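PDB 3A79: toll-like receptor 6, Variable lymphocyte receptor B from Mus musculus, which probably recognises diacylated bacterial lipopeptides together with Toll-like receptor 2, here as an extracellular domain fused to a hagfish variable lymphocyte receptor segment. Local coordinates for residues B[164-169]-B[192-197]. Residues are numbered along the deposited sequence; the frame is centred on the assembly and turned at random.
With NAG (2-acetamido-2-deoxy-beta-D-glucopyranose), chain N.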
ATOM      1  N   LEU B 164      48.887 -25.832   3.419  1.00 76.85           N
ATOM      2  CA  LEU B 164      49.943 -25.899   2.411  1.00 81.05           C
ATOM      3  C   LEU B 164      49.778 -27.105   1.479  1.00 81.39           C
ATOM      4  O   LEU B 164      49.970 -26.990   0.271  1.00 80.70           O
ATOM      5  CB  LEU B 164      51.328 -25.911   3.074  1.00 80.17           C
ATOM      6  CG  LEU B 164      52.376 -24.973   2.464  1.00 80.57           C
ATOM      7  CD1 LEU B 164      53.784 -25.569   2.505  1.00 67.05           C
ATOM      8  CD2 LEU B 164      51.987 -24.619   1.038  1.00 88.95           C
ATOM      9  N   PRO B 165      49.425 -28.269   2.038  1.00 78.98           N
ATOM     10  CA  PRO B 165      49.237 -29.439   1.177  1.00 83.74           C
ATOM     11  C   PRO B 165      48.188 -29.264   0.064  1.00 81.23           C
ATOM     12  O   PRO B 165      48.291 -29.937  -0.964  1.00 77.45           O
ATOM     13  CB  PRO B 165      48.819 -30.523   2.166  1.00 84.59           C
ATOM     14  CG  PRO B 165      49.477 -30.106   3.451  1.00 82.63           C
ATOM     15  CD  PRO B 165      49.385 -28.624   3.467  1.00 75.34           C
ATOM     16  N   VAL B 166      47.205 -28.386   0.238  1.00 75.41           N
ATOM     17  CA  VAL B 166      46.225 -28.187  -0.837  1.00 79.32           C
ATOM     18  C   VAL B 166      46.426 -26.897  -1.657  1.00 83.70           C
ATOM     19  O   VAL B 166      45.532 -26.475  -2.393  1.00 84.40           O
ATOM     20  CB  VAL B 166      44.746 -28.337  -0.349  1.00 68.20           C
ATOM     21  CG1 VAL B 166      44.514 -29.733   0.240  1.00 78.49           C
ATOM     22  CG2 VAL B 166      44.359 -27.257   0.657  1.00 52.90           C
ATOM     23  N   ALA B 167      47.611 -26.301  -1.558  1.00 81.22           N
ATOM     24  CA  ALA B 167      47.898 -25.036  -2.228  1.00 82.03           C
ATOM     25  C   ALA B 167      48.100 -25.171  -3.731  1.00 82.74           C
ATOM     26  O   ALA B 167      48.175 -24.173  -4.446  1.00 80.03           O
ATOM     27  CB  ALA B 167      49.104 -24.382  -1.605  1.00 87.93           C
ATOM     28  N   HIS B 168      48.183 -26.402  -4.215  1.00 87.53           N
ATOM     29  CA  HIS B 168      48.410 -26.617  -5.637  1.00 96.83           C
ATOM     30  C   HIS B 168      47.256 -27.312  -6.343  1.00108.35           C
ATOM     31  O   HIS B 168      47.458 -27.943  -7.380  1.00119.58           O
ATOM     32  CB  HIS B 168      49.687 -27.417  -5.860  1.00 95.23           C
ATOM     33  CG  HIS B 168      50.929 -26.695  -5.450  1.00 96.31           C
ATOM     34  ND1 HIS B 168      51.794 -26.126  -6.361  1.00 94.68           N
ATOM     35  CD2 HIS B 168      51.458 -26.456  -4.227  1.00 99.62           C
ATOM     36  CE1 HIS B 168      52.800 -25.569  -5.715  1.00103.03           C
ATOM     37  NE2 HIS B 168      52.621 -25.755  -4.420  1.00105.21           N
ATOM     38  N   LEU B 169      46.053 -27.198  -5.787  1.00103.78           N
ATOM     39  CA  LEU B 169      44.864 -27.764  -6.418  1.00 95.09           C
ATOM     40  C   LEU B 169      44.026 -26.640  -6.987  1.00105.61           C
ATOM     41  O   LEU B 169      44.091 -25.509  -6.505  1.00118.01           O
ATOM     42  CB  LEU B 169      44.038 -28.539  -5.403  1.00 76.43           C
ATOM     43  CG  LEU B 169      44.843 -29.494  -4.525  1.00 72.49           C
ATOM     44  CD1 LEU B 169      44.055 -29.863  -3.279  1.00 65.33           C
ATOM     45  CD2 LEU B 169      45.248 -30.728  -5.313  1.00 50.46           C
ATOM     46  N   GLN B 192      47.556 -18.920   5.694  1.00 74.65           N
ATOM     47  CA  GLN B 192      47.631 -18.662   4.278  1.00 78.27           C
ATOM     48  C   GLN B 192      46.511 -19.446   3.628  1.00 76.53           C
ATOM     49  O   GLN B 192      46.448 -20.664   3.786  1.00 79.33           O
ATOM     50  CB  GLN B 192      48.981 -19.132   3.744  1.00 94.54           C
ATOM     51  CG  GLN B 192      49.132 -19.006   2.248  1.00108.18           C
ATOM     52  CD  GLN B 192      49.632 -17.647   1.840  1.00118.56           C
ATOM     53  OE1 GLN B 192      50.808 -17.324   2.041  1.00123.77           O
ATOM     54  NE2 GLN B 192      48.745 -16.835   1.262  1.00113.10           N
ATOM     55  N   ILE B 193      45.625 -18.747   2.919  1.00 74.69           N
ATOM     56  CA  ILE B 193      44.559 -19.389   2.147  1.00 75.32           C
ATOM     57  C   ILE B 193      44.972 -19.707   0.709  1.00 74.88           C
ATOM     58  O   ILE B 193      45.310 -18.807  -0.059  1.00 80.59           O
ATOM     59  CB  ILE B 193      43.284 -18.532   2.095  1.00 73.83           C
ATOM     60  CG1 ILE B 193      42.456 -18.711   3.367  1.00 79.62           C
ATOM     61  CG2 ILE B 193      42.440 -18.936   0.912  1.00 72.24           C
ATOM     62  CD1 ILE B 193      42.874 -17.819   4.501  1.00 85.97           C
ATOM     63  N   PRO B 194      44.928 -20.995   0.336  1.00 74.88           N
ATOM     64  CA  PRO B 194      45.278 -21.432  -1.021  1.00 77.28           C
ATOM     65  C   PRO B 194      44.431 -20.693  -2.041  1.00 75.70           C
ATOM     66  O   PRO B 194      43.357 -20.222  -1.681  1.00 68.53           O
ATOM     67  CB  PRO B 194      44.902 -22.916  -1.019  1.00 75.88           C
ATOM     68  CG  PRO B 194      44.906 -23.315   0.419  1.00 74.93           C
ATOM     69  CD  PRO B 194      44.462 -22.110   1.178  1.00 76.19           C
ATOM     70  N   ASN B 195      44.892 -20.583  -3.283  1.00 80.24           N
ATOM     71  CA  ASN B 195      44.078 -19.932  -4.309  1.00 86.63           C
ATOM     72  C   ASN B 195      42.736 -20.639  -4.463  1.00 79.09           C
ATOM     73  O   ASN B 195      42.687 -21.836  -4.745  1.00 78.91           O
ATOM     74  CB  ASN B 195      44.812 -19.874  -5.652  1.00102.50           C
ATOM     75  CG  ASN B 195      46.292 -19.624  -5.491  1.00129.62           C
ATOM     76  OD1 ASN B 195      46.923 -20.194  -4.603  1.00133.18           O
ATOM     77  ND2 ASN B 195      46.854 -18.762  -6.344  1.00158.88           N
ATOM     78  N   THR B 196      41.650 -19.900  -4.251  1.00 84.44           N
ATOM     79  CA  THR B 196      40.298 -20.434  -4.419  1.00 81.02           C
ATOM     80  C   THR B 196      39.481 -19.449  -5.209  1.00 74.38           C
ATOM     81  O   THR B 196      39.691 -18.245  -5.100  1.00 78.86           O
ATOM     82  CB  THR B 196      39.561 -20.580  -3.084  1.00 87.18           C
ATOM     83  OG1 THR B 196      40.466 -21.012  -2.065  1.00109.18           O
ATOM     84  CG2 THR B 196      38.463 -21.588  -3.218  1.00 86.11           C
ATOM     85  N   THR B 197      38.536 -19.944  -5.995  1.00 65.63           N
ATOM     86  CA  THR B 197      37.528 -19.049  -6.547  1.00 69.94           C
ATOM     87  C   THR B 197      36.711 -18.392  -5.414  1.00 71.80           C
ATOM     88  O   THR B 197      36.632 -17.159  -5.312  1.00 71.68           O
ATOM     89  CB  THR B 197      36.595 -19.762  -7.534  1.00 62.04           C
ATOM     90  OG1 THR B 197      37.357 -20.221  -8.654  1.00 62.86           O
ATOM     91  CG2 THR B 197      35.509 -18.800  -8.020  1.00 46.09           C
TER
HETATM   92  C1  NAG N 981      48.219 -19.278  -6.193  1.00140.37           C
HETATM   93  C2  NAG N 981      48.858 -19.373  -7.587  1.00139.63           C
HETATM   94  C3  NAG N 981      50.307 -19.836  -7.467  1.00135.42           C
HETATM   95  C4  NAG N 981      51.091 -18.854  -6.611  1.00148.38           C
HETATM   96  C5  NAG N 981      50.431 -18.587  -5.245  1.00157.94           C
HETATM   97  C6  NAG N 981      51.060 -17.317  -4.627  1.00155.48           C
HETATM   98  C7  NAG N 981      46.872 -20.568  -8.564  1.00128.01           C
HETATM   99  C8  NAG N 981      45.900 -19.591  -9.167  1.00119.50           C
HETATM  100  N2  NAG N 981      48.158 -20.206  -8.567  1.00135.40           N
HETATM  101  O3  NAG N 981      50.904 -19.932  -8.743  1.00117.20           O
HETATM  102  O4  NAG N 981      52.406 -19.353  -6.461  1.00144.78           O
HETATM  103  O5  NAG N 981      49.007 -18.447  -5.328  1.00157.50           O
HETATM  104  O6  NAG N 981      50.834 -17.101  -3.244  1.00151.92           O
HETATM  105  O7  NAG N 981      46.478 -21.653  -8.123  1.00122.93           O
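Pro194 presses its ring into the turn at Val166 and Ala167, in the Toll-like receptor 6 part of the fusion, and illustrates how successive coils of a solenoid meet through apolar surfaces. Its CG lies 4.0 Å from Val166 CG2, the two side chains crossing at a slant. This methyl reaches the ring because CG1 takes the place anti to the carbonyl carbon (chi1 -59°), leaving CG2 between the backbone N and that carbon. Pro194 CB rests 3.9 Å from Ala167 CA and 4.5 Å from Ala167 CB, so the CB and CG of the proline between them bridge Ala167 and Val166. Leu163 and Ile174 also touch the proline, while Val138 and Phe142 pack on Val166.

The hydrogen bonds lie within each segment. A type I turn runs from Val166 to Leu169, and, overlapping its start, Ala167 N donates to Leu164 O at 3.1 Å. In the other segment, Thr196 OG1 donates to Pro194 O at 3.0 Å, approaching from above the carbonyl plane.

Next to the proline, Asn195 carries a glycan: its ND2 is covalently joined to NAG C1 (1.5 Å). Residues 192-197 also pair in parallel with strand 214-220, through Ile193 with Ser216 and Thr196 with Ala219. Segment 164-169 leads into strand 171-178 and 192-197 into strand 198-203, neighbouring parallel strands, so the contact joins consecutive coils of the leucine-rich repeat solenoid characteristic of Toll-like receptor ectodomains.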